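Local coordinates for glutathione peroxidase (Trypanosoma cruzi, PDB 3E0U), which probably reduces peroxides, as a thioredoxin-fold member of the glutathione peroxidase family, at residues T60-P65 / D91-A96. Numbering follows the deposited sequence.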
loop_
_atom_site.group_PDB
_atom_site.type_symbol
_atom_site.label_atom_id
_atom_site.label_comp_id
_atom_site.label_asym_id
_atom_site.label_seq_id
_atom_site.Cartn_x
_atom_site.Cartn_y
_atom_site.Cartn_z
ATOM N N THR A 60 7.871 4.503 4.332
ATOM C CA THR A 60 7.029 5.298 3.445
ATOM C C THR A 60 5.715 4.597 3.259
ATOM O O THR A 60 5.555 3.421 3.643
ATOM C CB THR A 60 7.659 5.560 2.044
ATOM O OG1 THR A 60 7.068 6.730 1.453
ATOM C CG2 THR A 60 7.518 4.331 1.074
ATOM N N VAL A 61 4.730 5.361 2.802
ATOM C CA VAL A 61 3.512 4.774 2.333
ATOM C C VAL A 61 3.295 5.077 0.878
ATOM O O VAL A 61 3.603 6.160 0.400
ATOM C CB VAL A 61 2.247 5.003 3.245
ATOM C CG1 VAL A 61 2.516 5.859 4.442
ATOM C CG2 VAL A 61 0.957 5.346 2.439
ATOM N N LEU A 62 2.900 4.044 0.154
ATOM C CA LEU A 62 2.658 4.132 -1.268
ATOM C C LEU A 62 1.166 3.926 -1.533
ATOM O O LEU A 62 0.611 2.998 -1.006
ATOM C CB LEU A 62 3.458 3.019 -1.964
ATOM C CG LEU A 62 4.846 3.265 -2.597
ATOM C CD1 LEU A 62 5.641 4.396 -2.019
ATOM C CD2 LEU A 62 5.686 2.056 -2.862
ATOM N N ALA A 63 0.518 4.844 -2.276
ATOM C CA ALA A 63 -0.915 4.752 -2.610
ATOM C C ALA A 63 -1.067 4.458 -4.067
ATOM O O ALA A 63 -0.531 5.196 -4.916
ATOM C CB ALA A 63 -1.641 6.049 -2.299
ATOM N N PHE A 64 -1.786 3.369 -4.363
ATOM C CA PHE A 64 -2.090 2.986 -5.740
ATOM C C PHE A 64 -3.555 3.302 -5.991
ATOM O O PHE A 64 -4.421 2.492 -5.603
ATOM C CB PHE A 64 -1.859 1.482 -5.987
ATOM C CG PHE A 64 -0.411 1.095 -6.187
ATOM C CD1 PHE A 64 0.398 0.810 -5.100
ATOM C CD2 PHE A 64 0.157 1.077 -7.475
ATOM C CE1 PHE A 64 1.779 0.537 -5.255
ATOM C CE2 PHE A 64 1.532 0.698 -7.664
ATOM C CZ PHE A 64 2.350 0.471 -6.537
ATOM N N PRO A 65 -3.835 4.404 -6.742
ATOM C CA PRO A 65 -5.211 4.763 -7.102
ATOM C C PRO A 65 -5.802 3.667 -7.935
ATOM O O PRO A 65 -5.135 3.095 -8.784
ATOM C CB PRO A 65 -5.069 6.056 -7.943
ATOM C CG PRO A 65 -3.685 6.556 -7.672
ATOM C CD PRO A 65 -2.874 5.264 -7.436
ATOM N N ASP A 91 0.287 13.443 1.395
ATOM C CA ASP A 91 1.714 13.799 1.608
ATOM C C ASP A 91 2.658 12.666 1.140
ATOM O O ASP A 91 3.833 12.880 0.852
ATOM C CB ASP A 91 1.977 14.091 3.081
ATOM C CG ASP A 91 1.307 15.352 3.550
ATOM O OD1 ASP A 91 1.064 16.220 2.669
ATOM O OD2 ASP A 91 1.126 15.536 4.796
ATOM N N PHE A 92 2.154 11.444 1.113
ATOM C CA PHE A 92 2.948 10.338 0.653
ATOM C C PHE A 92 2.780 10.185 -0.862
ATOM O O PHE A 92 1.890 10.808 -1.472
ATOM C CB PHE A 92 2.624 9.029 1.448
ATOM C CG PHE A 92 1.141 8.771 1.643
ATOM C CD1 PHE A 92 0.364 8.290 0.606
ATOM C CD2 PHE A 92 0.503 9.155 2.814
ATOM C CE1 PHE A 92 -1.031 8.183 0.737
ATOM C CE2 PHE A 92 -0.874 9.000 2.956
ATOM C CZ PHE A 92 -1.643 8.524 1.910
ATOM N N PRO A 93 3.711 9.441 -1.494
ATOM C CA PRO A 93 3.750 9.080 -2.939
ATOM C C PRO A 93 2.468 8.426 -3.517
ATOM O O PRO A 93 1.982 7.462 -2.960
ATOM C CB PRO A 93 4.902 8.080 -3.007
ATOM C CG PRO A 93 5.845 8.583 -1.842
ATOM C CD PRO A 93 4.877 8.914 -0.746
ATOM N N ILE A 94 1.798 9.107 -4.447
ATOM C CA ILE A 94 0.627 8.535 -5.105
ATOM C C ILE A 94 1.209 7.974 -6.404
ATOM O O ILE A 94 2.066 8.598 -7.032
ATOM C CB ILE A 94 -0.505 9.596 -5.518
ATOM C CG1 ILE A 94 -0.762 10.764 -4.517
ATOM C CG2 ILE A 94 -1.775 8.924 -6.051
ATOM C CD1 ILE A 94 -0.721 10.449 -3.104
ATOM N N MET A 95 0.751 6.800 -6.807
ATOM C CA MET A 95 1.196 6.151 -8.029
ATOM C C MET A 95 0.162 6.313 -9.145
ATOM O O MET A 95 -0.917 6.760 -8.876
ATOM C CB MET A 95 1.373 4.668 -7.738
ATOM C CG MET A 95 2.414 4.330 -6.606
ATOM S SD MET A 95 4.168 4.685 -7.008
ATOM C CE MET A 95 4.491 6.254 -6.206
ATOM N N ALA A 96 0.440 5.793 -10.349
ATOM C CA ALA A 96 -0.482 5.828 -11.459
ATOM C C ALA A 96 -1.559 4.785 -11.173
ATOM O O ALA A 96 -1.297 3.756 -10.480
ATOM C CB ALA A 96 0.262 5.550 -12.823
#
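Phe92 and Met95 reach strand 60-65 through their first torsions: Phe92 CG lies between its backbone N and carbonyl carbon (chi1 45°), which brings the ring against Val61, and Met95 CG stands anti to its carbonyl carbon (chi1 -59°), over Phe64. Val61 CG2 covers one face of the Phe92 ring in a CH-pi contact, 3.6 Å from the Phe92 ring centroid and offset toward the rim. Ala63 CB meets the edge of that ring, 3.8 Å from Phe92 CE1. On the other side of the strand, Met95 CG sits 3.8 Å from the Phe64 ring centroid, above its centre. Bends at chi2 and chi3 place Met95 SD obliquely 5.1 Å from the Phe64 ring centroid, a Met-aromatic contact. Between these clusters runs a parallel bridge. Ala63 N donates to Pro93 O (3.1 Å). Ala63 O accepts from Met95 N (2.8 Å), which lies almost in line with the Ala63 C=O bond (178°). Leu62 CD1 rests on Pro93 CB. The opposite edge of strand 60-65 bonds to strand 28-33, and Phe92 also touches Ala47 and Thr48 of helix 43-54. Segment 91-96, itself no regular strand, thus pairs with the outer edge of strand 60-65 through a single bridge, its two bonds satisfying both backbone polar groups of buried Ala63 amid otherwise largely apolar contacts.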